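Local coordinates for protein UDP-glucose:anthocyanidin 3-O-glucosyltransferase (Clitoria ternatea, PDB 4REL) that is a plant glycosyltransferase of the GT-B fold, built from two Rossmann-like halves that face each other across a cleft, at residues P136-S141 against G369-V374; L142-N147 against D165-L170; V209-F214 against L233-P238. All blocks are in the same frame, centred on the assembly; numbering follows the deposited sequence. Where two conformers were deposited one is given.

Interaction 1: residues P136-S141 against G369-V374; sequences PNVSCS and GIAARV. With KMP (3,5,7-trihydroxy-2-(4-hydroxyphenyl)-4H-chromen-4-one), chain B.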
ATOM      1  N   PRO A 136      -0.179   5.633   3.213  1.00 10.47           N
ATOM      2  CA  PRO A 136      -0.054   4.175   3.160  1.00  9.41           C
ATOM      3  C   PRO A 136       0.506   3.686   1.819  1.00 11.95           C
ATOM      4  O   PRO A 136       0.394   2.509   1.495  1.00 19.51           O
ATOM      5  CB  PRO A 136      -1.504   3.719   3.327  1.00  7.56           C
ATOM      6  CG  PRO A 136      -2.275   4.768   2.565  1.00  9.17           C
ATOM      7  CD  PRO A 136      -1.548   6.077   2.900  1.00  9.17           C
ATOM      8  N   ASN A 137       1.092   4.587   1.045  1.00 11.14           N
ATOM      9  CA  ASN A 137       1.638   4.219  -0.256  1.00 11.60           C
ATOM     10  C   ASN A 137       3.119   3.948  -0.146  1.00 11.91           C
ATOM     11  O   ASN A 137       3.649   3.837   0.960  1.00 18.14           O
ATOM     12  CB  ASN A 137       1.347   5.347  -1.233  1.00 10.32           C
ATOM     13  CG  ASN A 137      -0.011   5.953  -0.972  1.00 21.88           C
ATOM     14  OD1 ASN A 137      -0.136   7.119  -0.570  1.00 20.13           O
ATOM     15  ND2 ASN A 137      -1.042   5.130  -1.124  1.00 12.75           N
ATOM     16  N   VAL A 138       3.792   3.808  -1.280  1.00 11.98           N
ATOM     17  CA  VAL A 138       5.229   3.618  -1.247  1.00  8.06           C
ATOM     18  C   VAL A 138       5.844   4.856  -0.611  1.00 10.20           C
ATOM     19  O   VAL A 138       5.614   5.979  -1.060  1.00  8.98           O
ATOM     20  CB  VAL A 138       5.787   3.346  -2.658  1.00 10.08           C
ATOM     21  CG1 VAL A 138       7.294   3.108  -2.601  1.00 12.64           C
ATOM     22  CG2 VAL A 138       5.088   2.129  -3.238  1.00 12.84           C
ATOM     23  N   SER A 139       6.588   4.650   0.470  1.00 10.61           N
ATOM     24  CA  SER A 139       7.153   5.761   1.233  1.00 12.72           C
ATOM     25  C   SER A 139       7.924   6.731   0.335  1.00 13.21           C
ATOM     26  O   SER A 139       7.691   7.938   0.365  1.00 11.89           O
ATOM     27  CB  SER A 139       8.075   5.223   2.334  1.00 15.97           C
ATOM     28  OG  SER A 139       9.096   4.408   1.773  1.00 17.30           O
ATOM     29  N   CYS A 140       8.808   6.189  -0.497  1.00 15.56           N
ATOM     30  CA  CYS A 140       9.661   7.008  -1.361  1.00 14.67           C
ATOM     31  C   CYS A 140       8.918   7.906  -2.354  1.00 21.58           C
ATOM     32  O   CYS A 140       9.448   8.933  -2.779  1.00 20.61           O
ATOM     33  CB  CYS A 140      10.699   6.135  -2.090  1.00 15.24           C
ATOM     34  SG  CYS A 140      11.895   5.389  -0.956  1.00 20.06           S
ATOM     35  N   SER A 141       7.688   7.550  -2.708  1.00 14.47           N
ATOM     36  CA  SER A 141       6.979   8.330  -3.716  1.00 10.21           C
ATOM     37  C   SER A 141       6.595   9.716  -3.200  1.00 11.19           C
ATOM     38  O   SER A 141       6.253  10.585  -3.984  1.00 12.59           O
ATOM     39  CB  SER A 141       5.761   7.573  -4.258  1.00 13.80           C
ATOM     40  OG  SER A 141       4.747   7.507  -3.286  1.00 14.37           O
ATOM     41  N   GLY A 369       5.743   1.253  -9.750  1.00 13.60           N
ATOM     42  CA  GLY A 369       7.017   1.380 -10.436  1.00 13.78           C
ATOM     43  C   GLY A 369       8.118   1.902  -9.538  1.00 12.59           C
ATOM     44  O   GLY A 369       9.283   1.488  -9.647  1.00 10.28           O
ATOM     45  N   ILE A 370       7.750   2.802  -8.626  1.00 11.01           N
ATOM     46  CA  ILE A 370       8.702   3.313  -7.655  1.00  9.32           C
ATOM     47  C   ILE A 370       9.124   2.185  -6.722  1.00 12.69           C
ATOM     48  O   ILE A 370      10.312   2.013  -6.438  1.00 11.60           O
ATOM     49  CB  ILE A 370       8.111   4.475  -6.819  1.00 13.80           C
ATOM     50  CG1 ILE A 370       7.599   5.602  -7.727  1.00 14.75           C
ATOM     51  CG2 ILE A 370       9.147   4.979  -5.832  1.00  9.72           C
ATOM     52  CD1 ILE A 370       8.666   6.220  -8.639  1.00 15.62           C
ATOM     53  N   ALA A 371       8.142   1.424  -6.240  1.00  8.71           N
ATOM     54  CA  ALA A 371       8.413   0.297  -5.363  1.00 10.88           C
ATOM     55  C   ALA A 371       9.324  -0.720  -6.032  1.00  8.96           C
ATOM     56  O   ALA A 371      10.279  -1.209  -5.411  1.00 10.54           O
ATOM     57  CB  ALA A 371       7.107  -0.359  -4.908  1.00 10.29           C
ATOM     58  N   ALA A 372       9.036  -1.033  -7.297  1.00  9.92           N
ATOM     59  CA  ALA A 372       9.816  -2.020  -8.028  1.00 11.22           C
ATOM     60  C   ALA A 372      11.269  -1.559  -8.133  1.00 11.15           C
ATOM     61  O   ALA A 372      12.195  -2.353  -7.949  1.00  9.06           O
ATOM     62  CB  ALA A 372       9.217  -2.267  -9.419  1.00  8.27           C
ATOM     63  N   ARG A 373      11.471  -0.282  -8.437  1.00 13.42           N
ATOM     64  CA  ARG A 373      12.826   0.266  -8.541  1.00 12.09           C
ATOM     65  C   ARG A 373      13.561   0.225  -7.199  1.00  9.25           C
ATOM     66  O   ARG A 373      14.751  -0.096  -7.149  1.00 11.88           O
ATOM     67  CB  ARG A 373      12.801   1.704  -9.080  1.00 12.62           C
ATOM     68  CG  ARG A 373      14.203   2.347  -9.225  1.00 11.60           C
ATOM     69  CD  ARG A 373      15.032   1.643 -10.307  1.00  9.42           C
ATOM     70  NE  ARG A 373      14.299   1.636 -11.566  1.00 11.28           N
ATOM     71  CZ  ARG A 373      14.536   0.808 -12.577  1.00 13.63           C
ATOM     72  NH1 ARG A 373      15.515  -0.087 -12.501  1.00 15.40           N
ATOM     73  NH2 ARG A 373      13.790   0.877 -13.668  1.00 15.77           N
ATOM     74  N   VAL A 374      12.870   0.585  -6.117  1.00  9.67           N
ATOM     75  CA  VAL A 374      13.487   0.547  -4.791  1.00  8.65           C
ATOM     76  C   VAL A 374      13.895  -0.890  -4.469  1.00 11.01           C
ATOM     77  O   VAL A 374      15.012  -1.160  -4.008  1.00 10.69           O
ATOM     78  CB  VAL A 374      12.546   1.116  -3.701  1.00 10.93           C
ATOM     79  CG1 VAL A 374      13.119   0.873  -2.307  1.00 12.75           C
ATOM     80  CG2 VAL A 374      12.313   2.608  -3.921  1.00 12.59           C
TER
HETATM   81  C1  KMP B1001       0.175   7.117  -7.515  1.00 19.06           C
HETATM   82  C2  KMP B1001      -0.042   6.422  -6.337  1.00 21.94           C
HETATM   83  C3  KMP B1001      -1.316   5.693  -6.164  1.00 18.97           C
HETATM   84  C4  KMP B1001      -2.317   5.720  -7.250  1.00 20.39           C
HETATM   85  C5  KMP B1001      -2.010   6.449  -8.393  1.00 19.25           C
HETATM   86  C6  KMP B1001      -0.794   7.127  -8.517  1.00 19.88           C
HETATM   87  C9  KMP B1001      -1.602   4.930  -4.927  1.00 24.66           C
HETATM   88  C10 KMP B1001      -2.904   4.231  -4.837  1.00 23.50           C
HETATM   89  C11 KMP B1001      -3.853   4.326  -5.994  1.00 23.32           C
HETATM   90  C14 KMP B1001      -5.187   3.649  -5.990  1.00 25.63           C
HETATM   91  C15 KMP B1001      -5.749   3.118  -4.830  1.00 29.35           C
HETATM   92  C16 KMP B1001      -6.986   2.496  -4.866  1.00 32.35           C
HETATM   93  C17 KMP B1001      -7.674   2.392  -6.065  1.00 33.15           C
HETATM   94  C18 KMP B1001      -7.125   2.920  -7.226  1.00 32.06           C
HETATM   95  C19 KMP B1001      -5.887   3.548  -7.186  1.00 27.69           C
HETATM   96  O12 KMP B1001      -3.511   5.050  -7.120  1.00 22.88           O
HETATM   97  O13 KMP B1001      -0.764   4.889  -3.995  1.00 26.23           O
HETATM   98  O24 KMP B1001      -8.888   1.775  -6.096  1.00 37.97           O
HETATM   99  O27 KMP B1001      -3.175   3.519  -3.708  1.00 23.83           O
HETATM  100  O29 KMP B1001      -0.548   7.825  -9.660  1.00 21.39           O
HETATM  101  O30 KMP B1001       0.890   6.401  -5.345  1.00 26.17           O
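V138 and A371 make the tightest contact across the pair, with V138 CG2 lying 3.6 Å from A371 CB. The apolar contacts continue from there: V138 CG1, anti to its own backbone N (chi1 -178°), reaches 4.2 Å from I370 CG2. The same methyl of I370 also meets C140 CB, while C140 SG stops 4.1 Å from V374 CG2. I370, A371 and V374 thus present one side of helix 368-378 to the turn at 138-141.

The polar bonds shape the turn and, through D367, link it to the start of helix 368-378. S141 OG donates to V138 O over 2.8 Å in the carbonyl plane, and S141 N bonds to the same oxygen at 3.1 Å. W135 NE1 adds a further bond to V138 O. The firm tie is V138 N to D367 OD2; that oxygen also contacts the S141 hydroxyl, whose single proton two acceptors contest.

At the ligand, N137 ND2 comes within 2.9 Å of O13 of KMP, and H17 and D181 hydrogen-bond the same molecule. The segments come from the two halves of the chain, so this is an interdomain contact beside the pocket in the cleft of a GT-B fold.

Interaction 2: residues L142-N147 against D165-L170; sequences LSLYFN and DFLPGL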
ATOM      1  N   LEU A 142       6.673   9.934  -1.885  1.00 10.48           N
ATOM      2  CA  LEU A 142       6.405  11.267  -1.321  1.00 10.00           C
ATOM      3  C   LEU A 142       7.222  12.362  -2.004  1.00 13.32           C
ATOM      4  O   LEU A 142       6.735  13.479  -2.210  1.00 13.88           O
ATOM      5  CB  LEU A 142       6.706  11.298   0.184  1.00 10.56           C
ATOM      6  CG  LEU A 142       5.617  10.767   1.105  1.00 14.54           C
ATOM      7  CD1 LEU A 142       6.175  10.625   2.511  1.00 17.42           C
ATOM      8  CD2 LEU A 142       4.435  11.722   1.073  1.00 16.56           C
ATOM      9  N   SER A 143       8.460  12.037  -2.359  0.50 10.55           N
ATOM     10  CA  SER A 143       9.365  13.025  -2.940  0.50 14.38           C
ATOM     11  C   SER A 143       8.899  13.553  -4.284  0.50 14.83           C
ATOM     12  O   SER A 143       9.134  14.714  -4.617  0.50 13.78           O
ATOM     13  CB  SER A 143      10.775  12.454  -3.053  0.50 13.41           C
ATOM     14  OG  SER A 143      11.392  12.472  -1.789  0.50 16.93           O
ATOM     15  N   LEU A 144       8.233  12.695  -5.049  1.00 12.73           N
ATOM     16  CA  LEU A 144       7.776  13.054  -6.388  1.00 14.97           C
ATOM     17  C   LEU A 144       6.917  14.313  -6.397  1.00 11.59           C
ATOM     18  O   LEU A 144       7.053  15.163  -7.278  1.00 12.60           O
ATOM     19  CB  LEU A 144       6.978  11.902  -7.001  1.00 16.75           C
ATOM     20  CG  LEU A 144       7.662  10.541  -7.039  1.00 20.18           C
ATOM     21  CD1 LEU A 144       6.692   9.488  -7.559  1.00 17.55           C
ATOM     22  CD2 LEU A 144       8.894  10.615  -7.916  1.00 19.69           C
ATOM     23  N   TYR A 145       6.040  14.434  -5.402  1.00  8.42           N
ATOM     24  CA  TYR A 145       5.030  15.487  -5.400  1.00 12.25           C
ATOM     25  C   TYR A 145       5.586  16.876  -5.101  1.00 13.39           C
ATOM     26  O   TYR A 145       4.904  17.880  -5.298  1.00 14.98           O
ATOM     27  CB  TYR A 145       3.868  15.080  -4.477  1.00 13.02           C
ATOM     28  CG  TYR A 145       3.263  13.799  -4.997  1.00 11.84           C
ATOM     29  CD1 TYR A 145       2.477  13.811  -6.136  1.00 18.14           C
ATOM     30  CD2 TYR A 145       3.559  12.574  -4.411  1.00 14.06           C
ATOM     31  CE1 TYR A 145       1.956  12.645  -6.663  1.00 24.40           C
ATOM     32  CE2 TYR A 145       3.034  11.395  -4.927  1.00 18.36           C
ATOM     33  CZ  TYR A 145       2.233  11.444  -6.051  1.00 24.17           C
ATOM     34  OH  TYR A 145       1.708  10.289  -6.585  1.00 25.40           O
ATOM     35  N   PHE A 146       6.841  16.928  -4.668  1.00 12.25           N
ATOM     36  CA  PHE A 146       7.533  18.198  -4.475  1.00 13.01           C
ATOM     37  C   PHE A 146       8.419  18.579  -5.651  1.00 10.11           C
ATOM     38  O   PHE A 146       9.127  19.593  -5.604  1.00 15.99           O
ATOM     39  CB  PHE A 146       8.352  18.144  -3.192  1.00 14.05           C
ATOM     40  CG  PHE A 146       7.507  18.062  -1.960  1.00 12.45           C
ATOM     41  CD1 PHE A 146       7.176  19.213  -1.262  1.00 12.60           C
ATOM     42  CD2 PHE A 146       7.022  16.841  -1.512  1.00 17.11           C
ATOM     43  CE1 PHE A 146       6.384  19.152  -0.127  1.00 13.50           C
ATOM     44  CE2 PHE A 146       6.223  16.774  -0.382  1.00 12.08           C
ATOM     45  CZ  PHE A 146       5.910  17.928   0.311  1.00 13.94           C
ATOM     46  N   ASN A 147       8.351  17.789  -6.720  1.00 10.47           N
ATOM     47  CA  ASN A 147       9.243  17.975  -7.861  1.00  9.79           C
ATOM     48  C   ASN A 147       8.547  17.701  -9.190  1.00 13.11           C
ATOM     49  O   ASN A 147       9.171  17.224 -10.128  1.00 12.49           O
ATOM     50  CB  ASN A 147      10.481  17.076  -7.725  1.00 15.63           C
ATOM     51  CG  ASN A 147      11.341  17.443  -6.530  1.00 15.70           C
ATOM     52  OD1 ASN A 147      12.184  18.344  -6.605  1.00 12.61           O
ATOM     53  ND2 ASN A 147      11.136  16.746  -5.420  1.00 12.71           N
ATOM     54  N   ASP A 165      18.294  12.270 -10.530  1.00 14.64           N
ATOM     55  CA  ASP A 165      19.326  12.639  -9.568  1.00 14.84           C
ATOM     56  C   ASP A 165      18.934  13.825  -8.695  1.00 14.58           C
ATOM     57  O   ASP A 165      19.466  13.988  -7.597  1.00 17.35           O
ATOM     58  CB  ASP A 165      20.648  12.915 -10.281  1.00 17.93           C
ATOM     59  CG  ASP A 165      21.192  11.687 -10.982  1.00 21.99           C
ATOM     60  OD1 ASP A 165      20.774  11.431 -12.134  1.00 18.62           O
ATOM     61  OD2 ASP A 165      22.038  10.982 -10.382  1.00 18.17           O
ATOM     62  N   PHE A 166      17.974  14.621  -9.161  1.00 13.84           N
ATOM     63  CA  PHE A 166      17.541  15.803  -8.405  1.00 18.51           C
ATOM     64  C   PHE A 166      16.735  15.484  -7.144  1.00 18.58           C
ATOM     65  O   PHE A 166      16.418  16.384  -6.363  1.00 16.51           O
ATOM     66  CB  PHE A 166      16.760  16.778  -9.300  1.00 19.03           C
ATOM     67  CG  PHE A 166      15.646  16.138 -10.086  1.00 18.20           C
ATOM     68  CD1 PHE A 166      14.413  15.888  -9.497  1.00 20.07           C
ATOM     69  CD2 PHE A 166      15.819  15.825 -11.420  1.00 18.94           C
ATOM     70  CE1 PHE A 166      13.385  15.308 -10.223  1.00 19.20           C
ATOM     71  CE2 PHE A 166      14.792  15.247 -12.161  1.00 19.99           C
ATOM     72  CZ  PHE A 166      13.574  14.988 -11.556  1.00 20.25           C
ATOM     73  N   LEU A 167      16.385  14.212  -6.957  1.00 14.38           N
ATOM     74  CA  LEU A 167      15.683  13.775  -5.749  1.00 11.78           C
ATOM     75  C   LEU A 167      16.702  13.223  -4.770  1.00 13.50           C
ATOM     76  O   LEU A 167      17.268  12.152  -5.003  1.00 13.26           O
ATOM     77  CB  LEU A 167      14.669  12.674  -6.087  1.00 12.81           C
ATOM     78  CG  LEU A 167      13.606  12.943  -7.151  1.00 13.70           C
ATOM     79  CD1 LEU A 167      12.807  11.669  -7.425  1.00 10.78           C
ATOM     80  CD2 LEU A 167      12.676  14.083  -6.720  1.00 14.03           C
ATOM     81  N   PRO A 168      16.943  13.939  -3.658  1.00 14.70           N
ATOM     82  CA  PRO A 168      17.941  13.449  -2.700  1.00 15.67           C
ATOM     83  C   PRO A 168      17.618  12.046  -2.180  1.00 15.73           C
ATOM     84  O   PRO A 168      16.485  11.762  -1.773  1.00 13.38           O
ATOM     85  CB  PRO A 168      17.880  14.491  -1.573  1.00 15.33           C
ATOM     86  CG  PRO A 168      17.468  15.750  -2.283  1.00 17.22           C
ATOM     87  CD  PRO A 168      16.443  15.277  -3.296  1.00 15.40           C
ATOM     88  N   GLY A 169      18.616  11.169  -2.236  1.00 13.56           N
ATOM     89  CA  GLY A 169      18.486   9.807  -1.747  1.00 13.78           C
ATOM     90  C   GLY A 169      17.832   8.855  -2.736  1.00 12.90           C
ATOM     91  O   GLY A 169      17.797   7.640  -2.516  1.00 14.45           O
ATOM     92  N   LEU A 170      17.294   9.406  -3.821  1.00 10.15           N
ATOM     93  CA  LEU A 170      16.496   8.613  -4.751  1.00  8.63           C
ATOM     94  C   LEU A 170      17.026   8.688  -6.177  1.00  9.87           C
ATOM     95  O   LEU A 170      16.259   8.613  -7.140  1.00 12.36           O
ATOM     96  CB  LEU A 170      15.021   9.042  -4.702  1.00 12.04           C
ATOM     97  CG  LEU A 170      14.323   8.808  -3.355  1.00 14.65           C
ATOM     98  CD1 LEU A 170      12.905   9.362  -3.397  1.00 16.76           C
ATOM     99  CD2 LEU A 170      14.325   7.329  -2.997  1.00 17.85           C
TER
HETATM  100  O   HOH W   1      14.019  13.001  -2.246  1.00 19.42           O
HETATM  101  O   HOH W   2      14.814  18.456  -5.605  1.00 23.82           O
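S143 is the first residue of 142-147 to meet the other segment: its CB lies 3.8 Å from L170 CD1. The conformer of S143 described here, one of two deposited, places OG 2.7 Å from a water that donates to P168 O, so this water link is conditional on the rotamer. Helix 220-229 packs against the same serine through F222, Y225 and M226.

L144 starts out from the backbone away from the partner segment, yet its branch returns, and CD2 comes 4.1 Å from L167 CD1. I151 of helix 148-157 and P179 also touch this leucine.

N147, immediately before helix 148-157, meets both F166 and L167. With CG beside its backbone N (chi1 -65°), its amide folds back, and ND2 donates to S143 O over 3.0 Å with an N-H...O angle of 158°. The acceptor lies almost in the amide plane, although the donor is tilted 30° from the carbonyl plane. F146 N reaches S143 O from the opposite face, so two donors grip this oxygen. L167 CD2 lies 3.3 Å from N147 ND2 as the two side chains run past each other in opposite directions, and N147 CB approaches the F166 ring obliquely.

S143 O and Y225 OH both hold ND2, and a water 2.8 Å from OD1 donates to it, which together define the amide's rotation. Direct contact is van der Waals packing, partly leucine on leucine and partly an L167 methyl against the N147 amide; the polar link runs through water, from N147 OD1 to F166 O and, less surely, S143 OG to P168 O.

Interaction 3: residues V209-F214 against L233-P238; sequences VVVNFF and LLYVVP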
ATOM      1  N   VAL A 209       2.879  14.328   9.085  1.00  7.66           N
ATOM      2  CA  VAL A 209       2.612  13.321   8.076  1.00  8.76           C
ATOM      3  C   VAL A 209       3.055  11.992   8.672  1.00 13.22           C
ATOM      4  O   VAL A 209       4.198  11.859   9.133  1.00  9.40           O
ATOM      5  CB  VAL A 209       3.371  13.600   6.753  1.00  7.58           C
ATOM      6  CG1 VAL A 209       3.193  12.439   5.785  1.00  8.08           C
ATOM      7  CG2 VAL A 209       2.877  14.894   6.114  1.00  8.90           C
ATOM      8  N   VAL A 210       2.142  11.024   8.697  1.00  8.96           N
ATOM      9  CA  VAL A 210       2.417   9.714   9.286  1.00  5.54           C
ATOM     10  C   VAL A 210       2.630   8.692   8.168  1.00  8.62           C
ATOM     11  O   VAL A 210       1.723   8.442   7.363  1.00 10.23           O
ATOM     12  CB  VAL A 210       1.255   9.266  10.191  1.00  5.29           C
ATOM     13  CG1 VAL A 210       1.488   7.837  10.705  1.00  8.52           C
ATOM     14  CG2 VAL A 210       1.118  10.216  11.372  1.00  9.02           C
ATOM     15  N   VAL A 211       3.832   8.115   8.112  1.00  9.75           N
ATOM     16  CA  VAL A 211       4.173   7.173   7.053  1.00 11.34           C
ATOM     17  C   VAL A 211       4.024   5.748   7.573  1.00  8.06           C
ATOM     18  O   VAL A 211       4.551   5.409   8.629  1.00  9.43           O
ATOM     19  CB  VAL A 211       5.614   7.381   6.528  1.00 11.80           C
ATOM     20  CG1 VAL A 211       5.936   6.335   5.465  1.00 11.61           C
ATOM     21  CG2 VAL A 211       5.786   8.781   5.950  1.00 13.34           C
ATOM     22  N   ASN A 212       3.315   4.921   6.810  1.00  7.64           N
ATOM     23  CA  ASN A 212       3.002   3.547   7.194  1.00 10.71           C
ATOM     24  C   ASN A 212       4.141   2.622   6.770  1.00 10.12           C
ATOM     25  O   ASN A 212       3.953   1.725   5.951  1.00 13.55           O
ATOM     26  CB  ASN A 212       1.715   3.117   6.479  1.00 11.38           C
ATOM     27  CG  ASN A 212       1.069   1.898   7.106  1.00 13.00           C
ATOM     28  OD1 ASN A 212       0.973   1.795   8.335  1.00 14.43           O
ATOM     29  ND2 ASN A 212       0.624   0.959   6.263  1.00 12.79           N
ATOM     30  N   PHE A 213       5.328   2.837   7.320  1.00  9.26           N
ATOM     31  CA  PHE A 213       6.489   2.062   6.899  1.00  9.56           C
ATOM     32  C   PHE A 213       7.593   2.092   7.956  1.00 11.82           C
ATOM     33  O   PHE A 213       7.392   2.575   9.067  1.00 13.01           O
ATOM     34  CB  PHE A 213       7.006   2.599   5.557  1.00 10.18           C
ATOM     35  CG  PHE A 213       7.826   1.603   4.786  1.00 10.13           C
ATOM     36  CD1 PHE A 213       7.298   0.364   4.460  1.00 11.54           C
ATOM     37  CD2 PHE A 213       9.119   1.908   4.391  1.00 16.19           C
ATOM     38  CE1 PHE A 213       8.043  -0.569   3.750  1.00 12.67           C
ATOM     39  CE2 PHE A 213       9.879   0.982   3.690  1.00 13.73           C
ATOM     40  CZ  PHE A 213       9.342  -0.256   3.366  1.00 12.69           C
ATOM     41  N   PHE A 214       8.757   1.567   7.595  1.00 14.15           N
ATOM     42  CA  PHE A 214       9.893   1.469   8.502  1.00 14.38           C
ATOM     43  C   PHE A 214      10.936   2.507   8.100  1.00 17.34           C
ATOM     44  O   PHE A 214      11.535   2.404   7.030  1.00 15.70           O
ATOM     45  CB  PHE A 214      10.508   0.063   8.399  1.00 16.76           C
ATOM     46  CG  PHE A 214       9.493  -1.060   8.444  1.00 15.10           C
ATOM     47  CD1 PHE A 214       8.928  -1.456   9.649  1.00 23.30           C
ATOM     48  CD2 PHE A 214       9.129  -1.733   7.285  1.00 20.80           C
ATOM     49  CE1 PHE A 214       7.999  -2.492   9.690  1.00 20.65           C
ATOM     50  CE2 PHE A 214       8.206  -2.771   7.316  1.00 24.10           C
ATOM     51  CZ  PHE A 214       7.640  -3.149   8.521  1.00 25.91           C
ATOM     52  N   LEU A 233       7.551  14.629  10.343  1.00 10.90           N
ATOM     53  CA  LEU A 233       7.473  13.359   9.639  1.00  8.82           C
ATOM     54  C   LEU A 233       7.579  12.246  10.653  1.00 12.83           C
ATOM     55  O   LEU A 233       8.592  12.138  11.346  1.00 12.58           O
ATOM     56  CB  LEU A 233       8.621  13.225   8.633  1.00  9.28           C
ATOM     57  CG  LEU A 233       8.708  11.921   7.831  1.00 13.29           C
ATOM     58  CD1 LEU A 233       7.536  11.775   6.849  1.00 12.70           C
ATOM     59  CD2 LEU A 233      10.037  11.873   7.080  1.00 12.77           C
ATOM     60  N   LEU A 234       6.537  11.423  10.743  1.00  8.83           N
ATOM     61  CA  LEU A 234       6.484  10.358  11.740  1.00  8.13           C
ATOM     62  C   LEU A 234       6.275   9.018  11.049  1.00 12.86           C
ATOM     63  O   LEU A 234       5.444   8.905  10.135  1.00 15.44           O
ATOM     64  CB  LEU A 234       5.334  10.616  12.725  1.00  9.75           C
ATOM     65  CG  LEU A 234       5.324  11.936  13.505  1.00 11.50           C
ATOM     66  CD1 LEU A 234       4.004  12.121  14.291  1.00  9.59           C
ATOM     67  CD2 LEU A 234       6.518  11.997  14.442  1.00  9.40           C
ATOM     68  N   TYR A 235       7.029   8.004  11.468  1.00 11.22           N
ATOM     69  CA  TYR A 235       6.838   6.656  10.940  1.00 12.42           C
ATOM     70  C   TYR A 235       6.189   5.797  12.020  1.00 19.45           C
ATOM     71  O   TYR A 235       6.699   5.704  13.136  1.00 28.45           O
ATOM     72  CB  TYR A 235       8.171   6.025  10.526  1.00 10.62           C
ATOM     73  CG  TYR A 235       8.786   6.540   9.242  1.00 14.66           C
ATOM     74  CD1 TYR A 235       8.778   5.767   8.085  1.00 15.42           C
ATOM     75  CD2 TYR A 235       9.393   7.788   9.192  1.00 13.76           C
ATOM     76  CE1 TYR A 235       9.358   6.235   6.903  1.00 14.36           C
ATOM     77  CE2 TYR A 235       9.972   8.259   8.024  1.00 15.96           C
ATOM     78  CZ  TYR A 235       9.946   7.480   6.887  1.00 17.72           C
ATOM     79  OH  TYR A 235      10.534   7.961   5.743  1.00 18.95           O
ATOM     80  N   VAL A 236       5.055   5.191  11.694  1.00  9.42           N
ATOM     81  CA  VAL A 236       4.414   4.244  12.595  1.00 11.34           C
ATOM     82  C   VAL A 236       4.410   2.877  11.927  1.00 12.11           C
ATOM     83  O   VAL A 236       4.033   2.747  10.758  1.00 14.63           O
ATOM     84  CB  VAL A 236       2.993   4.686  12.957  1.00 12.95           C
ATOM     85  CG1 VAL A 236       2.299   3.631  13.821  1.00 12.65           C
ATOM     86  CG2 VAL A 236       3.049   6.015  13.691  1.00 10.79           C
ATOM     87  N   VAL A 237       4.866   1.875  12.675  1.00 13.67           N
ATOM     88  CA  VAL A 237       5.053   0.522  12.163  1.00 16.89           C
ATOM     89  C   VAL A 237       3.761   0.009  11.540  1.00 13.80           C
ATOM     90  O   VAL A 237       2.707   0.025  12.184  1.00 15.84           O
ATOM     91  CB  VAL A 237       5.517  -0.426  13.296  1.00 20.77           C
ATOM     92  CG1 VAL A 237       5.342  -1.881  12.905  1.00 21.36           C
ATOM     93  CG2 VAL A 237       6.968  -0.140  13.654  1.00 25.96           C
ATOM     94  N   PRO A 238       3.837  -0.449  10.282  1.00 14.00           N
ATOM     95  CA  PRO A 238       2.660  -0.865   9.504  1.00 16.19           C
ATOM     96  C   PRO A 238       2.114  -2.238   9.870  1.00 14.94           C
ATOM     97  O   PRO A 238       1.038  -2.596   9.391  1.00 17.04           O
ATOM     98  CB  PRO A 238       3.195  -0.910   8.063  1.00 15.07           C
ATOM     99  CG  PRO A 238       4.663  -1.157   8.221  1.00 14.75           C
ATOM    100  CD  PRO A 238       5.053  -0.388   9.448  1.00 13.14           C
TER
HETATM  101  O   HOH W   3      -0.395  -1.537   7.224  1.00 15.42           O
HETATM  102  O   HOH W   4       1.246   3.302  10.421  1.00 16.58           O
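V209, V211 and their partners L234 and V236 are joined by three backbone hydrogen bonds. L234 N donates to V209 O at 2.9 Å, and V211 N to L234 O at 2.7 Å. The third, V236 N to V211 O at 3.1 Å, is more bent, with an N-H...O angle of 154°, at the point where both strands give way to loop.

The side chains form the next layer. V211 runs alongside Y235 in the same direction and lays its CB over one face of that ring, 4.1 Å from the centroid, in a CH-pi contact. Its CG2 branch turns instead to L233, 3.6 Å from CD1. On the opposite face of the sheet from V211 and Y235, V210 CG1 packs on V236 CG2.

The N-to-C directions of strands 209-211 and 233-235 differ by 28°, as in a twisted parallel pair. With helix 220-229 between them in sequence they form a beta-alpha-beta unit, whose second strand is an edge strand of a seven-stranded parallel sheet.

Beyond the strands, P238 sits between two residues. Its CD lies 4.0 Å from the F214 ring centroid, over one face, in a second CH-pi contact, and its CB lies 3.5 Å from N212 OD1. N212 is the centre of an inverse gamma turn, and its CG, anti to the backbone N (chi1 -162°), carries the amide to P238. A water 2.6 Å from N212 OD1 donates to it and to V236 O; another links ND2 to P238 O.

Farther out, F222 and V223 of helix 220-229 touch Y235, whose OH is hydrogen-bonded to D218. On the face bearing V210 and L234, helix 431-445 reaches L234 through D435 and T438.

Overall arrangement
Interactions 2 and 3 are both nested in the chain loop closed by interaction 1, and follow one another in series. Interactions 1 and 2 have centres 12 Å apart and touch directly, C140 O lying 3.5 Å from L170 CD1. Interaction 3 is about 14 Å from interaction 1, centre to centre, and packs S139 OG 3.6 Å from F213 CD2. D218 bonds both S139 OG and Y235 OH, so it joins these two contacts. Interactions 2 and 3 meet where L142 CD1 is 3.9 Å from V211 CG2. N137 of interaction 1 and Y145 of 142-147 line the KMP pocket, whereas the N212 side chain of interaction 3 is about 11 Å from the ligand, nearest atoms.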